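Long-range contact in pyocin-S2 (Pseudomonas aeruginosa, PDB 5ODW), which kills sensitive bacteria as a nuclease bacteriocin that breaks down chromosomal DNA, this chain being its N-terminal part, bound here to another protein: residues Tyr33-Val39 with Ser148-Glu154. Residues are numbered along the deposited sequence; the frame is centred on the assembly and turned at random.
Sequences YGTPPFV and SRKFYGE
The proline-containing loop between strand 24-26 and helix 47-70 packs, through Tyr33, Pro36 and Val39, on the linker that joins helix 133-148 to the long helix 153-204. Tyr33 reaches the linker with CE2 and OH: CE2 lies 3.9 Å from CB of Phe151, the two side chains crossing at about a right angle, while OH reaches CB of Lys150 at 3.6 Å. Lys150 slides past Tyr33 in the opposite direction, and its chain, extended beyond CG, carries NZ to 3.6 Å from CD of Pro36, the two side chains again crossing nearly perpendicularly. The same NZ has a long salt bridge to Glu154 OE2 (3.8 Å) and a stronger partner in an acidic side chain of the bound protein chain. At the other end, CG1 of Val39, anti to its backbone N (chi1 -179°), touches O of Ser148 at 3.5 Å. Arg149, bent at chi3 (-59°), brings NH2 to Val39 O in a weak but fairly straight hydrogen bond (3.4 Å, 166°), the oxygen lying at the guanidinium edge and in its plane; its NE bonds to Pro40 O. Aromatic side chains of the other protein chain meet the rings of Tyr33 and Phe38. The contact is thus an irregular loop packed on a helix-helix connection, at a protein-protein interface.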
# COMPACT_ATOMS: atom_id res chain seq x y z
N TYR C 33 -21.12 15.75 -1.00
CA TYR C 33 -20.13 14.70 -0.84
C TYR C 33 -20.63 13.36 -1.38
O TYR C 33 -20.06 12.31 -1.10
CB TYR C 33 -19.74 14.59 0.64
CG TYR C 33 -18.83 13.43 1.02
CD1 TYR C 33 -17.46 13.51 0.87
CD2 TYR C 33 -19.37 12.24 1.51
CE1 TYR C 33 -16.64 12.44 1.21
CE2 TYR C 33 -18.56 11.18 1.85
CZ TYR C 33 -17.20 11.28 1.70
OH TYR C 33 -16.39 10.22 2.04
N GLY C 34 -21.69 13.40 -2.18
CA GLY C 34 -22.28 12.17 -2.67
C GLY C 34 -21.30 11.32 -3.45
O GLY C 34 -21.29 10.10 -3.27
N THR C 35 -20.49 11.93 -4.29
CA THR C 35 -19.48 11.17 -5.02
C THR C 35 -18.09 11.75 -4.75
O THR C 35 -17.86 12.94 -4.96
CB THR C 35 -19.78 11.15 -6.54
OG1 THR C 35 -19.13 10.02 -7.13
CG2 THR C 35 -19.29 12.43 -7.20
N PRO C 36 -17.17 10.89 -4.30
CA PRO C 36 -15.78 11.23 -3.99
C PRO C 36 -14.88 10.62 -5.04
O PRO C 36 -15.05 9.45 -5.37
CB PRO C 36 -15.57 10.53 -2.65
CG PRO C 36 -16.51 9.36 -2.67
CD PRO C 36 -17.50 9.56 -3.79
N PRO C 37 -13.92 11.39 -5.56
CA PRO C 37 -13.10 10.79 -6.61
C PRO C 37 -12.28 9.58 -6.16
O PRO C 37 -12.25 8.57 -6.85
CB PRO C 37 -12.17 11.93 -7.02
CG PRO C 37 -12.08 12.80 -5.82
CD PRO C 37 -13.43 12.73 -5.17
N PHE C 38 -11.65 9.69 -5.00
CA PHE C 38 -10.81 8.62 -4.49
C PHE C 38 -11.11 8.29 -3.04
O PHE C 38 -11.32 9.18 -2.23
CB PHE C 38 -9.34 9.03 -4.67
CG PHE C 38 -8.37 8.25 -3.83
CD1 PHE C 38 -8.05 8.67 -2.56
CD2 PHE C 38 -7.78 7.11 -4.33
CE1 PHE C 38 -7.15 7.96 -1.79
CE2 PHE C 38 -6.88 6.39 -3.56
CZ PHE C 38 -6.57 6.82 -2.29
N VAL C 39 -11.16 7.00 -2.73
CA VAL C 39 -11.40 6.55 -1.37
C VAL C 39 -10.18 5.76 -0.93
O VAL C 39 -9.75 4.84 -1.62
CB VAL C 39 -12.64 5.66 -1.29
CG1 VAL C 39 -12.87 5.23 0.15
CG2 VAL C 39 -13.85 6.40 -1.83
N SER C 148 -17.89 0.37 0.59
CA SER C 148 -17.50 1.72 0.17
C SER C 148 -16.32 2.32 0.92
O SER C 148 -15.65 3.18 0.37
CB SER C 148 -18.68 2.68 0.23
OG SER C 148 -19.15 2.89 1.55
N ARG C 149 -16.10 1.92 2.18
CA ARG C 149 -15.06 2.43 3.10
C ARG C 149 -15.20 3.93 3.37
O ARG C 149 -14.33 4.53 4.02
CB ARG C 149 -13.61 2.13 2.66
CG ARG C 149 -13.32 0.72 2.22
CD ARG C 149 -11.92 0.61 1.64
NE ARG C 149 -11.69 1.48 0.49
CZ ARG C 149 -12.10 1.24 -0.75
NH1 ARG C 149 -12.82 0.15 -1.02
NH2 ARG C 149 -11.81 2.08 -1.73
N LYS C 150 -16.30 4.55 2.88
CA LYS C 150 -16.55 5.98 3.04
C LYS C 150 -17.52 6.30 4.19
O LYS C 150 -18.02 5.40 4.87
CB LYS C 150 -16.98 6.64 1.72
CG LYS C 150 -18.23 6.10 1.05
CD LYS C 150 -18.27 6.60 -0.40
CE LYS C 150 -19.61 6.40 -1.05
NZ LYS C 150 -19.69 7.09 -2.34
N PHE C 151 -17.72 7.61 4.42
CA PHE C 151 -18.55 8.18 5.46
C PHE C 151 -20.00 7.72 5.38
O PHE C 151 -20.60 7.74 4.31
CB PHE C 151 -18.43 9.70 5.46
CG PHE C 151 -19.12 10.35 6.63
CD1 PHE C 151 -18.66 10.15 7.93
CD2 PHE C 151 -20.26 11.12 6.44
CE1 PHE C 151 -19.33 10.74 9.01
CE2 PHE C 151 -20.91 11.71 7.52
CZ PHE C 151 -20.46 11.50 8.80
N TYR C 152 -20.56 7.33 6.55
CA TYR C 152 -21.90 6.79 6.74
C TYR C 152 -23.03 7.72 6.37
O TYR C 152 -24.03 7.25 5.85
CB TYR C 152 -22.09 6.25 8.17
CG TYR C 152 -21.89 7.25 9.29
CD1 TYR C 152 -22.96 8.01 9.77
CD2 TYR C 152 -20.66 7.36 9.94
CE1 TYR C 152 -22.79 8.92 10.81
CE2 TYR C 152 -20.49 8.25 11.01
CZ TYR C 152 -21.55 9.03 11.43
OH TYR C 152 -21.39 9.91 12.47
N GLY C 153 -22.85 9.02 6.61
CA GLY C 153 -23.82 10.08 6.36
C GLY C 153 -24.83 9.93 5.23
O GLY C 153 -26.04 10.03 5.49
N GLU C 154 -24.35 9.70 3.99
CA GLU C 154 -25.22 9.56 2.81
C GLU C 154 -26.08 8.29 2.85
O GLU C 154 -27.24 8.33 2.45
CB GLU C 154 -24.43 9.68 1.48
CG GLU C 154 -23.50 8.51 1.15
CD GLU C 154 -22.30 8.83 0.28
OE1 GLU C 154 -21.16 8.74 0.79
OE2 GLU C 154 -22.50 9.14 -0.92